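Local coordinates for putative glucose-6-phosphate 1-epimerase (Salmonella typhimurium, PDB 2HTA), which probably interconverts the alpha and beta anomers of D-glucose 6-phosphate and related hexose 6-phosphates as a monomeric mutarotase, at residues F21-I26 with R36-L41; Q28-L33 with K121-D126; G185-V190 with Q216-R221; D197-K202 with R224-P229. All coordinates share one frame; numbering follows the deposited sequence.

In the fold
From the N terminus, helix 14-22 runs out into the loop that contact 1 folds back on strand 33-38, closing a short loop. Contact 2 starts inside that loop and reaches much farther, to strand 119-125 at the edge of the nine-stranded sheet; contacts 1 and 2 therefore cross; contact 2 alone of the pair joins the five-stranded sheet to the larger one. Contacts 3 and 4 come later, contact 4 on the opposite side of the chain's centre from the first two. They also cross: 185-190 meets 216-221, and 197-202 pairs with 224-229. Gln216 of contact 3 probably hydrogen-bonds Tyr226 and Arg224 of contact 4, near the predicted substrate-binding residue Asp223.

Contact 1: residues F21-I26 with R36-L41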
# COMPACT_ATOMS: atom_id res chain seq x y z
N PHE A 21 18.20 -4.58 0.43
CA PHE A 21 19.13 -4.22 -0.66
C PHE A 21 20.55 -4.79 -0.44
O PHE A 21 21.36 -4.80 -1.36
CB PHE A 21 19.18 -2.71 -0.82
CG PHE A 21 17.99 -2.17 -1.57
CD1 PHE A 21 18.07 -1.98 -2.94
CD2 PHE A 21 16.80 -1.91 -0.91
CE1 PHE A 21 16.97 -1.54 -3.67
CE2 PHE A 21 15.68 -1.45 -1.64
CZ PHE A 21 15.79 -1.27 -3.03
N ALA A 22 20.79 -5.30 0.78
CA ALA A 22 22.07 -5.99 1.08
C ALA A 22 22.03 -7.46 0.72
O ALA A 22 23.08 -8.13 0.66
CB ALA A 22 22.41 -5.79 2.57
N LEU A 23 20.83 -8.00 0.43
CA LEU A 23 20.68 -9.43 0.11
C LEU A 23 21.41 -9.88 -1.17
O LEU A 23 21.54 -9.06 -2.11
CB LEU A 23 19.19 -9.79 -0.00
CG LEU A 23 18.30 -9.67 1.23
CD1 LEU A 23 16.87 -9.77 0.82
CD2 LEU A 23 18.62 -10.73 2.23
N PRO A 24 21.91 -11.15 -1.21
CA PRO A 24 22.56 -11.70 -2.41
C PRO A 24 21.56 -11.77 -3.55
O PRO A 24 20.37 -12.02 -3.31
CB PRO A 24 22.90 -13.15 -2.00
CG PRO A 24 22.80 -13.20 -0.59
CD PRO A 24 21.91 -12.12 -0.10
N VAL A 25 22.01 -11.56 -4.77
CA VAL A 25 21.20 -11.78 -5.95
C VAL A 25 21.10 -13.27 -6.25
O VAL A 25 22.11 -13.92 -6.44
CB VAL A 25 21.82 -11.06 -7.16
CG1 VAL A 25 21.16 -11.54 -8.47
CG2 VAL A 25 21.71 -9.56 -6.94
N ILE A 26 19.86 -13.81 -6.31
CA ILE A 26 19.65 -15.20 -6.68
C ILE A 26 19.50 -15.34 -8.17
O ILE A 26 20.05 -16.27 -8.79
CB ILE A 26 18.44 -15.80 -5.99
CG1 ILE A 26 18.64 -15.69 -4.47
CG2 ILE A 26 18.20 -17.27 -6.49
CD1 ILE A 26 17.40 -16.08 -3.65
N ARG A 36 15.73 -11.88 -5.02
CA ARG A 36 16.48 -12.17 -3.80
C ARG A 36 15.49 -12.85 -2.89
O ARG A 36 14.33 -13.05 -3.27
CB ARG A 36 17.01 -10.86 -3.19
CG ARG A 36 17.60 -9.96 -4.28
CD ARG A 36 18.56 -8.90 -3.73
NE ARG A 36 18.87 -7.89 -4.75
CZ ARG A 36 19.64 -6.85 -4.49
NH1 ARG A 36 20.21 -6.78 -3.29
NH2 ARG A 36 19.88 -5.91 -5.43
N GLN A 37 15.94 -13.22 -1.69
CA GLN A 37 15.06 -13.92 -0.78
C GLN A 37 15.29 -13.48 0.62
O GLN A 37 16.43 -13.36 1.06
CB GLN A 37 15.22 -15.47 -0.90
CG GLN A 37 14.15 -16.25 -0.08
CD GLN A 37 14.28 -17.77 -0.21
OE1 GLN A 37 15.00 -18.27 -1.07
NE2 GLN A 37 13.58 -18.52 0.65
N LEU A 38 14.21 -13.20 1.35
CA LEU A 38 14.33 -12.91 2.76
C LEU A 38 13.42 -13.88 3.54
O LEU A 38 12.20 -13.95 3.31
CB LEU A 38 13.96 -11.48 3.05
CG LEU A 38 14.30 -10.91 4.46
CD1 LEU A 38 15.79 -11.08 4.89
CD2 LEU A 38 13.90 -9.50 4.49
N ASP A 39 14.04 -14.68 4.41
CA ASP A 39 13.32 -15.77 5.11
C ASP A 39 12.53 -16.61 4.11
O ASP A 39 13.14 -17.18 3.19
CB ASP A 39 12.47 -15.18 6.24
CG ASP A 39 12.16 -16.20 7.35
OD1 ASP A 39 12.54 -17.38 7.20
OD2 ASP A 39 11.46 -15.85 8.35
N ASP A 40 11.20 -16.67 4.23
CA ASP A 40 10.38 -17.47 3.32
C ASP A 40 10.17 -16.83 1.93
O ASP A 40 9.80 -17.54 0.99
CB ASP A 40 8.97 -17.66 3.87
CG ASP A 40 8.87 -18.67 5.00
OD1 ASP A 40 9.86 -19.37 5.28
OD2 ASP A 40 7.77 -18.76 5.60
N LEU A 41 10.37 -15.52 1.78
CA LEU A 41 9.74 -14.81 0.65
C LEU A 41 10.68 -14.38 -0.45
O LEU A 41 11.74 -13.79 -0.17
CB LEU A 41 9.03 -13.54 1.15
CG LEU A 41 7.95 -13.75 2.23
CD1 LEU A 41 7.18 -12.47 2.53
CD2 LEU A 41 6.98 -14.86 1.81
O HOH W 1 21.48 -3.85 -4.52
O HOH W 2 18.86 -13.21 -1.47
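The Arg36 guanidinium group has Val25 CG2 over one face, 3.8 Å above the plane and offset toward the rim, while Phe21 O and a water lie at its edge. Leu23 O approaches obliquely. NH1 of Arg36 thus lies between two carbonyls of the chain leaving the helix, 3.0 Å from Phe21 O and 2.9 Å from Leu23 O; both hydrogen bonds are weak, the second bent to 123° at the hydrogen. The water accepts a firmer bond from NH2 and gives a weak one to Phe21 O, while NE turns to Ser34 OG. The arginine chain, extended from CG to NE, carries the charged group past Leu23, whose CB packs on Arg36 CD at 3.9 Å. Beyond it, Leu23 CD2 meets Leu38 CD1 at 3.9 Å, the two side chains crossing at about a right angle. Ile26 reaches the strand with its CD1, 3.6 Å from Gln37 CB. A second water bridges the backbones, donating to Pro24 O and accepting from Gln37 N. Downstream, Leu38 to Leu41 form a type II' turn, and Gln37 NE2, from just before the turn, bonds Asp39 O. The contact lays the end of helix 14-22 and the loop after it along strand 33-38; strand 41-48 pairs with 33-38, and its Val45 touches both Phe21 and Arg36.

Contact 2: residues Q28-L33 with K121-D126; sequences QLTPVL and KAHNED
Thr30 presents its hydroxyl to Glu125 from within an ST turn, at a classic beta bulge where Leu29 and Thr30 both face Leu33. This bulged hairpin bend between strands 27-28 and 33-38 meets strand 119-125, an edge strand of the nine-stranded antiparallel sheet. One hydrogen bond spans the two segments: Thr30 OG1 donates to Glu125 OE1 at 2.6 Å, arriving on the syn side of the carboxylate and 16° out of its plane. The same hydroxyl oxygen accepts from Val32 N, and more weakly from Leu33 N, so the bend's own amides help fix its position. An almost straight bond from Gln28 NE2 to Thr30 O adds a further tie within the bend.

Aliphatic carbons also pack against the carboxylate. Val32 CG2 comes within 3.4 Å of OE1 of Glu125, and Pro31 CD lies by OE2. With CG set between its backbone N and carbonyl carbon (chi1 57°) and the chain extended beyond, Glu125 reaches from the strand to the bend. Val130 of the adjoining strand 130-137 touches both Glu125 and Val32.

His123 receives the other aliphatic contacts, one of them CH-pi. Leu33 and His123 run antiparallel alongside each other, while Thr30 CG2 approaches the ring obliquely, 3.5 Å from His123 CE1. Leu33 CD1 makes the CH-pi contact, standing over the imidazole face, 3.8 Å from the His123 ring centroid and 29° off the ring normal.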
# COMPACT_ATOMS: atom_id res chain seq x y z
N GLN A 28 19.57 -12.56 -11.62
CA GLN A 28 19.64 -11.25 -12.20
C GLN A 28 18.63 -11.27 -13.35
O GLN A 28 18.86 -11.95 -14.36
CB GLN A 28 21.02 -10.99 -12.77
CG GLN A 28 21.29 -9.49 -13.10
CD GLN A 28 21.37 -8.64 -11.82
OE1 GLN A 28 22.05 -9.02 -10.85
NE2 GLN A 28 20.74 -7.46 -11.84
N LEU A 29 17.53 -10.54 -13.23
CA LEU A 29 16.52 -10.53 -14.34
C LEU A 29 16.97 -9.61 -15.47
O LEU A 29 16.86 -9.96 -16.66
CB LEU A 29 15.13 -10.08 -13.82
CG LEU A 29 14.34 -11.12 -12.98
CD1 LEU A 29 14.74 -11.14 -11.54
CD2 LEU A 29 12.81 -10.78 -13.04
N THR A 30 17.43 -8.42 -15.09
CA THR A 30 17.92 -7.37 -15.99
C THR A 30 19.01 -6.63 -15.26
O THR A 30 19.27 -6.90 -14.08
CB THR A 30 16.78 -6.35 -16.38
OG1 THR A 30 16.51 -5.51 -15.27
CG2 THR A 30 15.54 -7.03 -16.85
N PRO A 31 19.69 -5.66 -15.92
CA PRO A 31 20.73 -4.98 -15.15
C PRO A 31 20.22 -4.32 -13.85
O PRO A 31 21.01 -4.13 -12.92
CB PRO A 31 21.25 -3.90 -16.14
CG PRO A 31 20.94 -4.50 -17.50
CD PRO A 31 19.63 -5.19 -17.31
N VAL A 32 18.92 -3.96 -13.77
CA VAL A 32 18.46 -3.29 -12.56
C VAL A 32 17.55 -4.13 -11.67
O VAL A 32 17.29 -3.73 -10.56
CB VAL A 32 17.82 -1.93 -12.85
CG1 VAL A 32 18.79 -1.06 -13.68
CG2 VAL A 32 16.54 -2.17 -13.61
N LEU A 33 17.06 -5.24 -12.19
CA LEU A 33 16.04 -6.08 -11.54
C LEU A 33 16.67 -7.39 -11.17
O LEU A 33 17.23 -8.08 -12.01
CB LEU A 33 14.92 -6.38 -12.50
CG LEU A 33 13.75 -5.41 -12.66
CD1 LEU A 33 12.76 -5.97 -13.72
CD2 LEU A 33 13.07 -5.11 -11.32
N LYS A 121 4.69 -11.03 -14.34
CA LYS A 121 4.30 -11.38 -15.69
C LYS A 121 5.09 -10.58 -16.71
O LYS A 121 5.41 -11.12 -17.79
CB LYS A 121 2.80 -11.06 -15.87
CG LYS A 121 2.19 -11.51 -17.13
CD LYS A 121 0.72 -11.00 -17.24
CE LYS A 121 0.01 -11.69 -18.43
NZ LYS A 121 0.14 -13.21 -18.38
N ALA A 122 5.39 -9.33 -16.42
CA ALA A 122 6.06 -8.46 -17.43
C ALA A 122 6.81 -7.36 -16.76
O ALA A 122 6.51 -7.02 -15.63
CB ALA A 122 5.05 -7.89 -18.43
N HIS A 123 7.74 -6.75 -17.50
CA HIS A 123 8.42 -5.59 -17.01
C HIS A 123 9.16 -4.96 -18.17
O HIS A 123 9.41 -5.62 -19.16
CB HIS A 123 9.40 -5.98 -15.85
CG HIS A 123 10.34 -7.08 -16.21
ND1 HIS A 123 11.59 -6.84 -16.75
CD2 HIS A 123 10.22 -8.43 -16.11
CE1 HIS A 123 12.19 -7.99 -17.00
NE2 HIS A 123 11.38 -8.97 -16.60
N ASN A 124 9.42 -3.67 -18.04
CA ASN A 124 10.34 -2.97 -18.95
C ASN A 124 11.04 -1.86 -18.20
O ASN A 124 10.68 -1.50 -17.08
CB ASN A 124 9.61 -2.47 -20.20
CG ASN A 124 8.59 -1.47 -19.90
OD1 ASN A 124 8.88 -0.27 -19.87
ND2 ASN A 124 7.34 -1.92 -19.70
N GLU A 125 12.10 -1.33 -18.78
CA GLU A 125 12.85 -0.32 -18.06
C GLU A 125 13.53 0.59 -19.09
O GLU A 125 13.65 0.22 -20.27
CB GLU A 125 13.88 -1.01 -17.17
CG GLU A 125 14.84 -1.93 -17.89
CD GLU A 125 15.58 -2.86 -16.93
OE1 GLU A 125 14.91 -3.64 -16.17
OE2 GLU A 125 16.82 -2.80 -16.95
N ASP A 126 13.88 1.78 -18.65
CA ASP A 126 14.58 2.73 -19.49
C ASP A 126 15.43 3.56 -18.54
O ASP A 126 15.56 3.20 -17.38
CB ASP A 126 13.59 3.54 -20.37
CG ASP A 126 12.61 4.41 -19.57
OD1 ASP A 126 12.77 4.68 -18.35
OD2 ASP A 126 11.64 4.89 -20.17

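Contact 3: residues G185-V190 with Q216-R221; sequences GDIANV and QTFPDR
A short 3-10 turn at 187-189, led in by an Asx turn, packs Ile187 against Phe218 just after strand 216-217, an edge strand of the nine-stranded antiparallel sheet. In the Asx turn, Ala188 N bonds Asp186 OD1 from above the carboxylate plane. Ile187 makes the main apolar touch: chi1 of -177° sends CG1 away from the backbone N, and its CD1 ends 3.6 Å from Phe218 CB, the two side chains crossing at about a right angle. CD1 is oblique to the aromatic ring, whereas Val190 O lies at the ring's edge. Val190 CG1 and Phe218 CD1 make a looser approach at 4.5 Å. Asn258 and Val279, from two strands of the neighbouring sheet, touch both Ile187 and Phe218. The Phe218 side chain lies about 8 Å from that of Asp223, a substrate-binding residue by similarity, so the contact lies close to the probable active site. A water joins the backbones: it accepts from Phe218 N at 2.9 Å and lies within donating distance of Val190 O, at 2.6 Å, and of Ile187 O, at 2.8 Å. The polar link between the two segments therefore runs through water, beside direct contacts that are largely apolar.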
# COMPACT_ATOMS: atom_id res chain seq x y z
N GLY A 185 8.78 11.95 9.29
CA GLY A 185 9.78 12.21 10.37
C GLY A 185 9.23 12.02 11.76
O GLY A 185 9.87 11.38 12.63
N ASP A 186 8.05 12.58 11.98
CA ASP A 186 7.39 12.48 13.27
C ASP A 186 5.90 12.67 13.14
O ASP A 186 5.42 13.76 12.81
CB ASP A 186 7.94 13.61 14.14
CG ASP A 186 7.44 13.57 15.58
OD1 ASP A 186 6.46 12.88 15.91
OD2 ASP A 186 8.09 14.25 16.39
N ILE A 187 5.15 11.64 13.50
CA ILE A 187 3.70 11.69 13.29
C ILE A 187 3.04 12.88 14.03
O ILE A 187 2.01 13.42 13.60
CB ILE A 187 3.06 10.37 13.74
CG1 ILE A 187 1.55 10.35 13.46
CG2 ILE A 187 3.33 10.13 15.21
CD1 ILE A 187 1.17 10.29 11.97
N ALA A 188 3.64 13.29 15.14
CA ALA A 188 3.09 14.34 15.97
C ALA A 188 3.04 15.67 15.23
O ALA A 188 2.25 16.54 15.58
CB ALA A 188 3.93 14.50 17.29
N ASN A 189 3.86 15.87 14.21
CA ASN A 189 3.67 17.12 13.48
C ASN A 189 2.99 16.96 12.11
O ASN A 189 2.80 17.96 11.40
CB ASN A 189 4.96 17.94 13.32
CG ASN A 189 6.02 17.22 12.52
OD1 ASN A 189 5.79 16.80 11.36
ND2 ASN A 189 7.19 17.08 13.12
N VAL A 190 2.66 15.73 11.74
CA VAL A 190 2.15 15.48 10.39
C VAL A 190 0.74 16.03 10.27
O VAL A 190 -0.05 15.90 11.18
CB VAL A 190 2.16 13.96 10.06
CG1 VAL A 190 1.35 13.67 8.80
CG2 VAL A 190 3.59 13.52 9.89
N GLN A 216 -6.37 16.96 8.24
CA GLN A 216 -6.34 16.00 9.37
C GLN A 216 -4.99 15.98 10.06
O GLN A 216 -3.95 15.85 9.41
CB GLN A 216 -6.71 14.57 8.89
CG GLN A 216 -6.77 13.55 9.99
CD GLN A 216 -8.00 13.76 10.86
OE1 GLN A 216 -9.14 13.84 10.35
NE2 GLN A 216 -7.78 13.86 12.16
N THR A 217 -5.00 16.04 11.40
CA THR A 217 -3.81 15.77 12.22
C THR A 217 -3.98 14.44 12.97
O THR A 217 -5.07 13.91 13.07
CB THR A 217 -3.55 16.89 13.28
OG1 THR A 217 -4.71 17.10 14.09
CG2 THR A 217 -3.13 18.24 12.62
N PHE A 218 -2.89 13.93 13.52
CA PHE A 218 -2.80 12.58 13.99
C PHE A 218 -2.17 12.64 15.35
O PHE A 218 -1.08 12.13 15.54
CB PHE A 218 -1.97 11.70 13.03
CG PHE A 218 -2.63 11.53 11.68
CD1 PHE A 218 -2.55 12.54 10.72
CD2 PHE A 218 -3.41 10.41 11.40
CE1 PHE A 218 -3.24 12.40 9.46
CE2 PHE A 218 -4.07 10.27 10.14
CZ PHE A 218 -3.99 11.27 9.21
N PRO A 219 -2.89 13.25 16.32
CA PRO A 219 -2.28 13.37 17.65
C PRO A 219 -2.30 12.06 18.43
O PRO A 219 -1.50 11.91 19.39
CB PRO A 219 -3.15 14.42 18.32
CG PRO A 219 -4.60 14.22 17.69
CD PRO A 219 -4.24 13.87 16.23
N ASP A 220 -3.16 11.12 18.01
CA ASP A 220 -3.31 9.82 18.67
C ASP A 220 -3.87 8.86 17.63
O ASP A 220 -3.98 9.21 16.43
CB ASP A 220 -4.33 9.97 19.80
N ARG A 221 -4.30 7.68 18.05
CA ARG A 221 -4.98 6.74 17.15
C ARG A 221 -6.08 7.42 16.36
O ARG A 221 -7.04 7.98 16.93
CB ARG A 221 -5.56 5.57 17.91
CG ARG A 221 -6.12 4.49 17.02
CD ARG A 221 -6.74 3.42 17.92
NE ARG A 221 -7.74 2.64 17.18
CZ ARG A 221 -8.88 2.19 17.68
NH1 ARG A 221 -9.20 2.44 18.95
NH2 ARG A 221 -9.71 1.49 16.92
O HOH W 3 -0.26 15.14 13.64

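Contact 4: residues D197-K202 with R224-P229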
# COMPACT_ATOMS: atom_id res chain seq x y z
N ASP A 197 -14.51 16.88 3.27
CA ASP A 197 -15.36 17.31 4.37
C ASP A 197 -15.83 16.15 5.25
O ASP A 197 -15.33 15.99 6.38
CB ASP A 197 -16.50 18.27 3.86
CG ASP A 197 -17.37 17.69 2.71
OD1 ASP A 197 -17.30 16.48 2.33
OD2 ASP A 197 -18.19 18.52 2.21
N ARG A 198 -16.79 15.36 4.76
CA ARG A 198 -17.36 14.28 5.63
C ARG A 198 -16.43 13.11 5.77
O ARG A 198 -15.69 12.76 4.82
CB ARG A 198 -18.72 13.84 5.11
CG ARG A 198 -19.69 15.04 5.10
CD ARG A 198 -21.18 14.66 4.78
NE ARG A 198 -22.01 15.78 5.27
CZ ARG A 198 -22.63 15.81 6.46
NH1 ARG A 198 -22.59 14.76 7.29
NH2 ARG A 198 -23.32 16.89 6.79
N PHE A 199 -16.49 12.44 6.93
CA PHE A 199 -15.71 11.25 7.19
C PHE A 199 -16.42 10.35 8.19
O PHE A 199 -17.32 10.80 8.91
CB PHE A 199 -14.30 11.56 7.74
CG PHE A 199 -14.30 12.36 9.01
CD1 PHE A 199 -14.26 11.71 10.26
CD2 PHE A 199 -14.28 13.74 8.98
CE1 PHE A 199 -14.23 12.44 11.46
CE2 PHE A 199 -14.25 14.48 10.19
CZ PHE A 199 -14.23 13.81 11.43
N ILE A 200 -16.05 9.09 8.16
CA ILE A 200 -16.53 8.11 9.17
C ILE A 200 -15.35 7.86 10.07
O ILE A 200 -14.27 7.53 9.59
CB ILE A 200 -17.00 6.80 8.51
CG1 ILE A 200 -18.23 7.11 7.65
CG2 ILE A 200 -17.43 5.74 9.58
CD1 ILE A 200 -18.41 6.10 6.46
N ASP A 201 -15.55 8.06 11.37
CA ASP A 201 -14.50 7.87 12.36
C ASP A 201 -14.66 6.48 12.98
O ASP A 201 -15.49 6.28 13.90
CB ASP A 201 -14.64 8.96 13.44
CG ASP A 201 -13.51 8.96 14.43
OD1 ASP A 201 -12.78 7.96 14.48
OD2 ASP A 201 -13.39 9.94 15.20
N LYS A 202 -13.81 5.55 12.54
CA LYS A 202 -13.87 4.16 12.98
C LYS A 202 -13.35 3.98 14.42
O LYS A 202 -13.60 2.96 15.04
CB LYS A 202 -13.04 3.29 12.04
CG LYS A 202 -13.77 3.05 10.72
CD LYS A 202 -13.26 1.78 10.04
CE LYS A 202 -12.33 2.16 8.90
NZ LYS A 202 -11.98 0.97 8.09
N ARG A 224 -9.97 6.97 9.89
CA ARG A 224 -11.05 7.73 9.28
C ARG A 224 -11.19 7.39 7.81
O ARG A 224 -10.18 7.25 7.07
CB ARG A 224 -10.79 9.24 9.45
CG ARG A 224 -11.10 9.65 10.93
CD ARG A 224 -10.51 10.96 11.31
NE ARG A 224 -10.94 11.18 12.70
CZ ARG A 224 -11.21 12.36 13.20
NH1 ARG A 224 -11.04 13.45 12.45
NH2 ARG A 224 -11.64 12.45 14.46
N VAL A 225 -12.45 7.21 7.40
CA VAL A 225 -12.80 7.01 6.00
C VAL A 225 -13.36 8.31 5.45
O VAL A 225 -14.45 8.76 5.84
CB VAL A 225 -13.89 5.90 5.82
CG1 VAL A 225 -14.12 5.66 4.31
CG2 VAL A 225 -13.51 4.61 6.60
N TYR A 226 -12.62 8.98 4.59
CA TYR A 226 -13.12 10.22 3.99
C TYR A 226 -14.06 9.91 2.81
O TYR A 226 -13.73 9.11 1.94
CB TYR A 226 -11.91 11.12 3.59
CG TYR A 226 -11.09 11.39 4.85
CD1 TYR A 226 -10.06 10.54 5.22
CD2 TYR A 226 -11.45 12.42 5.74
CE1 TYR A 226 -9.34 10.76 6.40
CE2 TYR A 226 -10.76 12.63 6.90
CZ TYR A 226 -9.71 11.78 7.23
OH TYR A 226 -9.01 11.98 8.39
N LEU A 227 -15.23 10.54 2.81
CA LEU A 227 -16.31 10.25 1.85
C LEU A 227 -16.25 11.17 0.63
O LEU A 227 -16.85 10.88 -0.39
CB LEU A 227 -17.65 10.44 2.58
CG LEU A 227 -17.84 9.52 3.80
CD1 LEU A 227 -19.23 9.80 4.39
CD2 LEU A 227 -17.70 8.09 3.36
N ASN A 228 -15.51 12.29 0.74
CA ASN A 228 -15.53 13.28 -0.32
C ASN A 228 -14.14 13.96 -0.44
O ASN A 228 -14.05 15.19 -0.55
CB ASN A 228 -16.59 14.31 -0.03
CG ASN A 228 -16.91 15.20 -1.21
OD1 ASN A 228 -16.94 14.77 -2.39
ND2 ASN A 228 -17.15 16.48 -0.92
N PRO A 229 -13.07 13.16 -0.44
CA PRO A 229 -11.73 13.71 -0.52
C PRO A 229 -11.45 14.21 -1.94
O PRO A 229 -12.11 13.79 -2.91
CB PRO A 229 -10.84 12.49 -0.17
CG PRO A 229 -11.63 11.32 -0.79
CD PRO A 229 -13.05 11.68 -0.37
O HOH W 4 -14.23 13.88 2.77
O HOH W 5 -10.29 8.63 14.15
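Phe199 lies side by side with Arg224, its CE1 over the centre of the guanidinium face, 3.4 Å above the plane, with ring and guanidinium turned 21° from one another. Asp201 comes to the same arginine obliquely: its OD2 forms a salt bridge with Arg224 NH2 at 3.1 Å, the donor standing well above the carboxylate plane. A water links Asp201 OD1 to Arg224 NE. Nearer the backbone, Phe199 CB packs on Tyr226 CD2 at 3.6 Å, the ring planes at 50°, an oblique pair. The opposite sheet face carries Ile200 and Val225, with Ile200 CD1 touching Leu227 CD2 and Lys202 CE 3.6 Å from Val225 CG2. At the far end Asn228 ND2 and Arg198 N reach Asp197 OD1 from opposite faces of its carboxylate. Farther out, Gln216 OE1 probably takes hydrogen bonds from both Arg224 NH1 and Tyr226 OH, while Asn204 holds Asp201 OD2. The frame is an antiparallel strand pair: Ile200 and Val225 exchange both backbone bonds, and Leu227 N adds a nearly straight one to Arg198 O at 3.0 Å. This pairing of 198-201 with 222-226 belongs to the curled antiparallel sheet of the galactose mutarotase-like fold, where 222-226 also carries Asp223, a substrate-binding residue by similarity.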